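Local coordinates for ankyrin repeat and SOCS box protein 11 (Homo sapiens, PDB 4UUC) that serves as the substrate-recognition subunit of a cullin-5-RING ubiquitin ligase that marks proteins such as BIK, DIRAS2 and RPN1 for proteasomal degradation, at residues H114-C117 with M118-L122; S212-Q215 with A216-R220; C52-A55 with L56-G60; N36-S39 with S40-A44. All blocks are in the same frame, centred on the assembly; numbering follows the deposited sequence.

Contact 1 (H114-C117 with M118-L122); sequences HREC and MEILL
The backbone amides of Met118, Glu119, Ile120 and Leu121 reach back one helical turn to the carbonyls of His114, Arg115, Glu116 and Cys117. His114 is the N-cap residue, and its O takes the N-H of Met118 at 3.1 Å. From there the chain is one helix, 115-123, the second helix of ANK 4. The main side-chain contact joins Arg115 and Glu119, which lie side by side and point the same way. Arg115 CG stands anti to the backbone N (chi1 -176°), and a bend at chi3 turns the guanidinium back over the next turn. NH1 then meets Glu119 OE2 in a salt bridge of 2.5 Å. The carboxylate oxygen lies at the guanidinium edge, close to its plane. NH1 in turn comes from above the carboxylate plane, and the two planes are 53° apart. Nearer the backbone, Arg115 CG touches Met118 CE at 4.1 Å, the two chains crossing at a slant. On another side of the helix, Glu116 CG rests on Ile120 CD1, also at 4.1 Å. Cys117 packs on Val86 of helix 83-91, Met118 on Leu154 of helix 148-156 and Val110 of helix 105-111. With an alanine for Arg115, Glu119 OE2 would probably lose its mate, leaving OE1 a weak, long pairing with Lys153. Arg115 NH1 meets Glu119 OE2 at a bent 135° N-H...O angle, an ion pair in which charge probably matters.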
loop_
_atom_site.group_PDB
_atom_site.type_symbol
_atom_site.label_atom_id
_atom_site.label_comp_id
_atom_site.label_asym_id
_atom_site.label_seq_id
_atom_site.Cartn_x
_atom_site.Cartn_y
_atom_site.Cartn_z
ATOM N N HIS A 114 -2.598 6.353 -0.821
ATOM C CA HIS A 114 -3.065 6.612 0.539
ATOM C C HIS A 114 -1.887 6.936 1.457
ATOM O O HIS A 114 -1.444 6.104 2.251
ATOM C CB HIS A 114 -3.843 5.412 1.073
ATOM C CG HIS A 114 -5.082 5.099 0.295
ATOM N ND1 HIS A 114 -5.852 6.069 -0.309
ATOM C CD2 HIS A 114 -5.690 3.918 0.028
ATOM C CE1 HIS A 114 -6.877 5.501 -0.918
ATOM N NE2 HIS A 114 -6.801 4.196 -0.731
ATOM N N ARG A 115 -1.397 8.163 1.354
ATOM C CA ARG A 115 -0.159 8.546 2.009
ATOM C C ARG A 115 -0.227 8.465 3.532
ATOM O O ARG A 115 0.742 8.049 4.171
ATOM C CB ARG A 115 0.237 9.963 1.596
ATOM C CG ARG A 115 1.581 10.404 2.151
ATOM C CD ARG A 115 1.861 11.865 1.837
ATOM N NE ARG A 115 0.677 12.693 2.038
ATOM C CZ ARG A 115 0.138 12.957 3.224
ATOM N NH1 ARG A 115 0.674 12.463 4.332
ATOM N NH2 ARG A 115 -0.944 13.716 3.302
ATOM N N GLU A 116 -1.345 8.879 4.124
ATOM C CA GLU A 116 -1.460 8.848 5.580
ATOM C C GLU A 116 -1.397 7.409 6.104
ATOM O O GLU A 116 -0.722 7.136 7.098
ATOM C CB GLU A 116 -2.750 9.524 6.058
ATOM C CG GLU A 116 -2.875 9.536 7.582
ATOM C CD GLU A 116 -3.995 10.423 8.100
ATOM O OE1 GLU A 116 -4.790 10.940 7.287
ATOM O OE2 GLU A 116 -4.075 10.602 9.337
ATOM N N CYS A 117 -2.105 6.496 5.443
ATOM C CA CYS A 117 -2.046 5.085 5.811
ATOM C C CYS A 117 -0.606 4.562 5.733
ATOM O O CYS A 117 -0.155 3.825 6.609
ATOM C CB CYS A 117 -2.972 4.260 4.912
ATOM S SG CYS A 117 -4.734 4.588 5.184
ATOM N N MET A 118 0.110 4.957 4.684
ATOM C CA MET A 118 1.520 4.601 4.528
ATOM C C MET A 118 2.342 5.075 5.729
ATOM O O MET A 118 3.105 4.305 6.312
ATOM C CB MET A 118 2.073 5.206 3.233
ATOM C CG MET A 118 3.516 4.838 2.902
ATOM S SD MET A 118 4.230 5.902 1.616
ATOM C CE MET A 118 4.438 7.434 2.523
ATOM N N GLU A 119 2.170 6.340 6.102
ATOM C CA GLU A 119 2.951 6.924 7.187
ATOM C C GLU A 119 2.668 6.248 8.522
ATOM O O GLU A 119 3.584 6.030 9.311
ATOM C CB GLU A 119 2.677 8.423 7.290
ATOM C CG GLU A 119 3.227 9.211 6.115
ATOM C CD GLU A 119 3.121 10.710 6.314
ATOM O OE1 GLU A 119 3.450 11.190 7.420
ATOM O OE2 GLU A 119 2.718 11.408 5.362
ATOM N N ILE A 120 1.405 5.917 8.772
ATOM C CA ILE A 120 1.038 5.216 9.997
ATOM C C ILE A 120 1.746 3.866 10.070
ATOM O O ILE A 120 2.266 3.492 11.122
ATOM C CB ILE A 120 -0.490 5.013 10.099
ATOM C CG1 ILE A 120 -1.189 6.366 10.256
ATOM C CG2 ILE A 120 -0.838 4.112 11.288
ATOM C CD1 ILE A 120 -2.699 6.308 10.102
ATOM N N LEU A 121 1.769 3.138 8.958
ATOM C CA LEU A 121 2.419 1.831 8.925
ATOM C C LEU A 121 3.923 1.960 9.162
ATOM O O LEU A 121 4.519 1.151 9.873
ATOM C CB LEU A 121 2.155 1.128 7.593
ATOM C CG LEU A 121 0.716 0.654 7.362
ATOM C CD1 LEU A 121 0.536 0.196 5.921
ATOM C CD2 LEU A 121 0.344 -0.459 8.324
ATOM N N LEU A 122 4.538 2.971 8.558
ATOM C CA LEU A 122 5.958 3.219 8.769
ATOM C C LEU A 122 6.225 3.600 10.225
ATOM O O LEU A 122 7.234 3.194 10.805
ATOM C CB LEU A 122 6.456 4.315 7.825
ATOM C CG LEU A 122 6.453 3.936 6.340
ATOM C CD1 LEU A 122 6.843 5.137 5.484
ATOM C CD2 LEU A 122 7.378 2.743 6.057
#

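Contact 2 (S212-Q215 with A216-R220); sequences SVEQ and ALLLR
Ser212 meets the second segment through its backbone: its O accepts the N-H of Ala216 at 3.0 Å. Val213 adds a side chain to the same pattern. Its O takes Leu217 N, and its CG1 lies 4.2 Å from Leu217 CD1. The two branched side chains run alongside each other and point the same way. Leu217 goes on to pack against Leu171 and Ala175 of helix 170-175. This is helix 212-220, at the C-terminal end of the ankyrin repeat stack, where Ala216 leans on Ile183 and His184 of helix 180-188. Glu214 comes next. Its CG is anti to the backbone N (chi1 -176°), which brings the methylene alongside Leu218, 4.0 Å from CD1. The carboxylate is occupied differently: OE1 accepts from Lys210 N, just before the helix. The backbone O of Glu214 receives Leu218 N at 2.9 Å. Gln215 is exposed and extended. Its CG and its amide NE2 both flank Leu219, with NE2 3.9 Å from CD1, a van der Waals contact of a polar group on a methyl. Its O receives Leu219 N at 2.9 Å, and Leu219 CG sits over that same oxygen at 3.3 Å.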
loop_
_atom_site.group_PDB
_atom_site.type_symbol
_atom_site.label_atom_id
_atom_site.label_comp_id
_atom_site.label_asym_id
_atom_site.label_seq_id
_atom_site.Cartn_x
_atom_site.Cartn_y
_atom_site.Cartn_z
ATOM N N SER A 212 8.180 14.444 -22.038
ATOM C CA SER A 212 8.670 15.309 -20.969
ATOM C C SER A 212 9.524 14.526 -19.982
ATOM O O SER A 212 10.494 15.049 -19.444
ATOM C CB SER A 212 7.502 15.971 -20.239
ATOM O OG SER A 212 6.780 16.820 -21.111
ATOM N N VAL A 213 9.159 13.268 -19.744
ATOM C CA VAL A 213 9.951 12.408 -18.872
ATOM C C VAL A 213 11.335 12.169 -19.481
ATOM O O VAL A 213 12.348 12.262 -18.785
ATOM C CB VAL A 213 9.232 11.069 -18.608
ATOM C CG1 VAL A 213 10.194 10.028 -18.031
ATOM C CG2 VAL A 213 8.066 11.298 -17.656
ATOM N N GLU A 214 11.384 11.889 -20.779
ATOM C CA GLU A 214 12.662 11.727 -21.463
ATOM C C GLU A 214 13.494 13.001 -21.361
ATOM O O GLU A 214 14.701 12.941 -21.133
ATOM C CB GLU A 214 12.469 11.367 -22.937
ATOM C CG GLU A 214 13.790 11.108 -23.646
ATOM C CD GLU A 214 13.646 10.936 -25.142
ATOM O OE1 GLU A 214 13.274 11.914 -25.823
ATOM O OE2 GLU A 214 13.916 9.819 -25.637
ATOM N N GLN A 215 12.842 14.146 -21.539
ATOM C CA GLN A 215 13.526 15.434 -21.452
ATOM C C GLN A 215 14.160 15.601 -20.079
ATOM O O GLN A 215 15.302 16.043 -19.964
ATOM C CB GLN A 215 12.555 16.587 -21.725
ATOM C CG GLN A 215 13.219 17.962 -21.763
ATOM C CD GLN A 215 12.225 19.107 -21.638
ATOM O OE1 GLN A 215 11.013 18.894 -21.585
ATOM N NE2 GLN A 215 12.737 20.332 -21.584
ATOM N N ALA A 216 13.410 15.249 -19.039
ATOM C CA ALA A 216 13.890 15.376 -17.667
ATOM C C ALA A 216 15.145 14.535 -17.453
ATOM O O ALA A 216 16.124 15.000 -16.873
ATOM C CB ALA A 216 12.803 14.967 -16.683
ATOM N N LEU A 217 15.113 13.300 -17.937
ATOM C CA LEU A 217 16.249 12.399 -17.794
ATOM C C LEU A 217 17.467 12.918 -18.555
ATOM O O LEU A 217 18.598 12.824 -18.075
ATOM C CB LEU A 217 15.866 10.999 -18.279
ATOM C CG LEU A 217 14.908 10.259 -17.341
ATOM C CD1 LEU A 217 14.277 9.050 -18.029
ATOM C CD2 LEU A 217 15.632 9.826 -16.075
ATOM N N LEU A 218 17.232 13.474 -19.738
ATOM C CA LEU A 218 18.315 14.034 -20.541
ATOM C C LEU A 218 18.954 15.232 -19.842
ATOM O O LEU A 218 20.171 15.410 -19.892
ATOM C CB LEU A 218 17.801 14.449 -21.921
ATOM C CG LEU A 218 17.548 13.323 -22.925
ATOM C CD1 LEU A 218 16.727 13.825 -24.095
ATOM C CD2 LEU A 218 18.866 12.736 -23.406
ATOM N N LEU A 219 18.132 16.044 -19.185
ATOM C CA LEU A 219 18.617 17.257 -18.522
ATOM C C LEU A 219 19.424 16.967 -17.254
ATOM O O LEU A 219 20.272 17.768 -16.859
ATOM C CB LEU A 219 17.442 18.175 -18.173
ATOM C CG LEU A 219 16.767 18.896 -19.341
ATOM C CD1 LEU A 219 15.458 19.524 -18.884
ATOM C CD2 LEU A 219 17.691 19.945 -19.939
ATOM N N ARG A 220 19.164 15.822 -16.627
ATOM C CA ARG A 220 19.791 15.470 -15.352
ATOM C C ARG A 220 20.979 14.523 -15.511
ATOM O O ARG A 220 21.790 14.375 -14.596
ATOM C CB ARG A 220 18.769 14.825 -14.414
ATOM C CG ARG A 220 17.573 15.698 -14.042
ATOM C CD ARG A 220 17.979 17.019 -13.408
ATOM N NE ARG A 220 18.716 16.856 -12.156
ATOM C CZ ARG A 220 18.167 16.851 -10.944
ATOM N NH1 ARG A 220 16.856 16.990 -10.787
ATOM N NH2 ARG A 220 18.938 16.703 -9.875
#

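Contact 3 (C52-A55 with L56-G60); sequences CAKA and LLENG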
loop_
_atom_site.group_PDB
_atom_site.type_symbol
_atom_site.label_atom_id
_atom_site.label_comp_id
_atom_site.label_asym_id
_atom_site.label_seq_id
_atom_site.Cartn_x
_atom_site.Cartn_y
_atom_site.Cartn_z
ATOM N N CYS A 52 -17.948 0.642 12.710
ATOM C CA CYS A 52 -18.352 -0.753 12.582
ATOM C C CYS A 52 -17.188 -1.683 12.922
ATOM O O CYS A 52 -17.363 -2.671 13.635
ATOM C CB CYS A 52 -18.866 -1.046 11.167
ATOM S SG CYS A 52 -20.468 -0.310 10.782
ATOM N N ALA A 53 -16.002 -1.366 12.411
ATOM C CA ALA A 53 -14.817 -2.168 12.696
ATOM C C ALA A 53 -14.563 -2.245 14.203
ATOM O O ALA A 53 -14.338 -3.329 14.739
ATOM C CB ALA A 53 -13.600 -1.600 11.976
ATOM N N LYS A 54 -14.633 -1.105 14.887
ATOM C CA LYS A 54 -14.340 -1.072 16.319
ATOM C C LYS A 54 -15.378 -1.849 17.118
ATOM O O LYS A 54 -15.032 -2.546 18.069
ATOM C CB LYS A 54 -14.265 0.364 16.841
ATOM C CG LYS A 54 -13.787 0.442 18.288
ATOM C CD LYS A 54 -13.624 1.871 18.766
ATOM C CE LYS A 54 -13.048 1.909 20.176
ATOM N NZ LYS A 54 -12.888 3.297 20.684
ATOM N N ALA A 55 -16.645 -1.728 16.731
ATOM C CA ALA A 55 -17.719 -2.449 17.404
ATOM C C ALA A 55 -17.513 -3.957 17.272
ATOM O O ALA A 55 -17.753 -4.716 18.212
ATOM C CB ALA A 55 -19.069 -2.042 16.838
ATOM N N LEU A 56 -17.058 -4.390 16.100
ATOM C CA LEU A 56 -16.778 -5.800 15.867
ATOM C C LEU A 56 -15.576 -6.247 16.706
ATOM O O LEU A 56 -15.599 -7.320 17.314
ATOM C CB LEU A 56 -16.524 -6.057 14.380
ATOM C CG LEU A 56 -17.755 -5.948 13.472
ATOM C CD1 LEU A 56 -17.348 -5.804 12.014
ATOM C CD2 LEU A 56 -18.661 -7.156 13.648
ATOM N N LEU A 57 -14.539 -5.414 16.750
ATOM C CA LEU A 57 -13.338 -5.717 17.525
ATOM C C LEU A 57 -13.640 -5.785 19.021
ATOM O O LEU A 57 -13.101 -6.635 19.731
ATOM C CB LEU A 57 -12.251 -4.672 17.255
ATOM C CG LEU A 57 -11.593 -4.803 15.881
ATOM C CD1 LEU A 57 -10.823 -3.540 15.524
ATOM C CD2 LEU A 57 -10.685 -6.030 15.824
ATOM N N GLU A 58 -14.506 -4.889 19.486
ATOM C CA GLU A 58 -14.916 -4.856 20.888
ATOM C C GLU A 58 -15.644 -6.136 21.283
ATOM O O GLU A 58 -15.664 -6.513 22.455
ATOM C CB GLU A 58 -15.815 -3.643 21.154
ATOM C CG GLU A 58 -15.058 -2.327 21.274
ATOM C CD GLU A 58 -15.973 -1.114 21.354
ATOM O OE1 GLU A 58 -17.166 -1.225 20.996
ATOM O OE2 GLU A 58 -15.492 -0.043 21.779
ATOM N N ASN A 59 -16.240 -6.798 20.297
ATOM C CA ASN A 59 -16.979 -8.032 20.530
ATOM C C ASN A 59 -16.223 -9.265 20.031
ATOM O O ASN A 59 -16.824 -10.292 19.713
ATOM C CB ASN A 59 -18.357 -7.941 19.876
ATOM C CG ASN A 59 -19.291 -7.018 20.632
ATOM O OD1 ASN A 59 -19.990 -7.446 21.550
ATOM N ND2 ASN A 59 -19.296 -5.742 20.263
ATOM N N GLY A 60 -14.900 -9.152 19.963
ATOM C CA GLY A 60 -14.042 -10.309 19.772
ATOM C C GLY A 60 -13.686 -10.682 18.345
ATOM O O GLY A 60 -13.220 -11.795 18.102
#
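Ala55 O is gripped twice by Asn59. The side-chain ND2 donates to it at 2.8 Å in a nearly straight bond, with an N-H...O angle of 174°. The backbone N of Asn59 adds a weak bond to the same oxygen. The oxygen lies in the plane of the Asn59 amide, and the bond fixes the rotation of that amide, which points edge-on at the carbonyl oxygen. The helix, 50-58, is the second of ANK 2 in the ankyrin repeat domain, and it ends in a Schellman motif. Gly60 is the C-prime residue: its N reaches Leu57 O, and Ala61 N reaches Leu56 O. Its positive phi of 91° is one that a side chain would tolerate poorly, since a CB would press on the carbonyl before it.

Farther back, Leu56, Leu57 and Glu58 donate to the carbonyls of Cys52, Ala53 and Lys54, the last at 2.8 Å. Lys54 and Glu58 are both exposed. The extended lysine chain crosses the carboxylate obliquely, with CE 3.5 Å from Glu58 OE2, and carries its ammonium past it. Lys54 NZ stays 4.4 Å from Glu58 OE2, too far for a salt bridge, though the opposite charges probably still attract. Leu56 packs on Ser40 and Leu57 on Leu41 of helix 40-46; Leu57 also meets Val88 and Leu89 of helix 83-91. Both leucines have CG anti to their own carbonyl carbon, which folds each side chain back over an earlier carbonyl. Leu57 CG sits 3.3 Å from Ala53 O, and Leu56 CG lies at the same distance from Cys52 O.

Contact 4 (N36-S39 with S40-A44); sequences NRVS and SLHEA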
loop_
_atom_site.group_PDB
_atom_site.type_symbol
_atom_site.label_atom_id
_atom_site.label_comp_id
_atom_site.label_asym_id
_atom_site.label_seq_id
_atom_site.Cartn_x
_atom_site.Cartn_y
_atom_site.Cartn_z
ATOM N N ASN A 36 -14.959 -18.040 1.398
ATOM C CA ASN A 36 -13.659 -17.424 1.138
ATOM C C ASN A 36 -13.013 -16.914 2.426
ATOM O O ASN A 36 -12.034 -16.167 2.387
ATOM C CB ASN A 36 -13.797 -16.277 0.131
ATOM C CG ASN A 36 -14.091 -16.765 -1.278
ATOM O OD1 ASN A 36 -13.727 -17.880 -1.653
ATOM N ND2 ASN A 36 -14.749 -15.926 -2.067
ATOM N N ARG A 37 -13.574 -17.326 3.561
ATOM C CA ARG A 37 -13.061 -16.975 4.885
ATOM C C ARG A 37 -13.051 -15.458 5.112
ATOM O O ARG A 37 -12.155 -14.921 5.763
ATOM C CB ARG A 37 -11.658 -17.552 5.091
ATOM C CG ARG A 37 -11.621 -19.068 5.037
ATOM C CD ARG A 37 -10.340 -19.628 5.628
ATOM N NE ARG A 37 -10.331 -21.088 5.594
ATOM C CZ ARG A 37 -11.008 -21.862 6.438
ATOM N NH1 ARG A 37 -11.757 -21.323 7.392
ATOM N NH2 ARG A 37 -10.940 -23.183 6.328
ATOM N N VAL A 38 -14.064 -14.788 4.577
ATOM C CA VAL A 38 -14.254 -13.357 4.797
ATOM C C VAL A 38 -15.170 -13.130 5.997
ATOM O O VAL A 38 -16.293 -13.639 6.035
ATOM C CB VAL A 38 -14.856 -12.669 3.554
ATOM C CG1 VAL A 38 -15.052 -11.175 3.801
ATOM C CG2 VAL A 38 -13.966 -12.899 2.335
ATOM N N SER A 39 -14.677 -12.369 6.970
ATOM C CA SER A 39 -15.445 -12.009 8.157
ATOM C C SER A 39 -16.121 -10.648 7.976
ATOM O O SER A 39 -15.811 -9.909 7.045
ATOM C CB SER A 39 -14.541 -11.967 9.387
ATOM O OG SER A 39 -13.728 -10.799 9.382
ATOM N N SER A 40 -17.033 -10.319 8.881
ATOM C CA SER A 40 -17.669 -9.004 8.871
ATOM C C SER A 40 -16.633 -7.896 9.055
ATOM O O SER A 40 -16.757 -6.815 8.472
ATOM C CB SER A 40 -18.736 -8.923 9.958
ATOM O OG SER A 40 -19.812 -9.800 9.664
ATOM N N LEU A 41 -15.602 -8.166 9.850
ATOM C CA LEU A 41 -14.532 -7.188 10.051
ATOM C C LEU A 41 -13.802 -6.899 8.742
ATOM O O LEU A 41 -13.489 -5.745 8.446
ATOM C CB LEU A 41 -13.538 -7.671 11.109
ATOM C CG LEU A 41 -12.372 -6.715 11.390
ATOM C CD1 LEU A 41 -12.876 -5.362 11.889
ATOM C CD2 LEU A 41 -11.402 -7.323 12.388
ATOM N N HIS A 42 -13.526 -7.946 7.963
ATOM C CA HIS A 42 -12.931 -7.770 6.637
ATOM C C HIS A 42 -13.760 -6.789 5.809
ATOM O O HIS A 42 -13.211 -5.880 5.184
ATOM C CB HIS A 42 -12.819 -9.104 5.885
ATOM C CG HIS A 42 -11.658 -9.952 6.304
ATOM N ND1 HIS A 42 -11.818 -11.194 6.881
ATOM C CD2 HIS A 42 -10.322 -9.752 6.210
ATOM C CE1 HIS A 42 -10.632 -11.718 7.133
ATOM N NE2 HIS A 42 -9.706 -10.864 6.735
ATOM N N GLU A 43 -15.083 -6.962 5.818
ATOM C CA GLU A 43 -15.954 -6.131 4.993
ATOM C C GLU A 43 -16.043 -4.691 5.511
ATOM O O GLU A 43 -16.043 -3.752 4.714
ATOM C CB GLU A 43 -17.348 -6.757 4.896
ATOM C CG GLU A 43 -17.299 -8.182 4.345
ATOM C CD GLU A 43 -18.383 -8.514 3.331
ATOM O OE1 GLU A 43 -18.858 -7.606 2.615
ATOM O OE2 GLU A 43 -18.755 -9.707 3.243
ATOM N N ALA A 44 -16.107 -4.506 6.826
ATOM C CA ALA A 44 -16.103 -3.153 7.389
ATOM C C ALA A 44 -14.822 -2.413 7.009
ATOM O O ALA A 44 -14.855 -1.239 6.652
ATOM C CB ALA A 44 -16.251 -3.189 8.904
#
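Ser40 is the first residue of a helix that Ser39 caps. Leu41 follows, with its CB 3.6 Å from Ser39 OG. His42 makes the main polar contact. Its backbone N donates to Ser39 OG at 3.2 Å with an angle of 165°, the N-cap bond of the helix. The serine hydroxyl is placed for this by its chi1 of 75°, which sets OG between the backbone N and the carbonyl carbon. The His42 ring returns the bond. Its ND1 accepts the N-H of Ser39 at 3.1 Å, almost straight at 174°, with the donor at the ring edge and close to the ring plane. The two reciprocal bonds make a capping box. As acceptor, ND1 is probably unprotonated, with the proton on NE2, which bonds to Gly65 O. Both ring nitrogens are engaged, which fixes the ring rotation. A phenylalanine in place of His42 would probably leave the Ser39 N-H and Gly65 O without their ring partners. Val38 CG1 packs across the base of the histidine, 3.7 Å from His42 CB. Glu43 N donates to Ser39 O at 3.3 Å. Glu43 CG touches Val38 CG1, and Glu43 OE2 pairs with Arg5 in a salt bridge. This loop-to-helix entry opens ANK 2. Residues 39-42, Ser-Ser-Leu-His, sit where ankyrin repeats carry the Thr-Pro-Leu-His tetrapeptide, and the hydroxyl and histidine bonds are those of that motif. Ser40 packs on helix 7-14 of the preceding repeat, Leu41 on helix 50-58, and His42 on Pro73 of helix 73-80.

The four contacts are all local, each within one helix of the ankyrin repeat domain or at one of its ends. Along the chain the order is contact 4, contact 3, contact 1, contact 2. Contacts 4 and 3 lie in ANK 2, on its consecutive helices 40-46 and 50-58. Their centres are about 12 Å apart and they touch, with Leu56 CD1 3.6 Å from Leu41 N. Contact 1, in ANK 4, lies about 22 Å from each of them, centre to centre. Contact 2 lies about 30 Å from contact 1 and about 51 Å from contact 3, centre to centre. This spacing reflects an elongated stack of helix pairs, which forms the ankyrin part of the ligase adaptor.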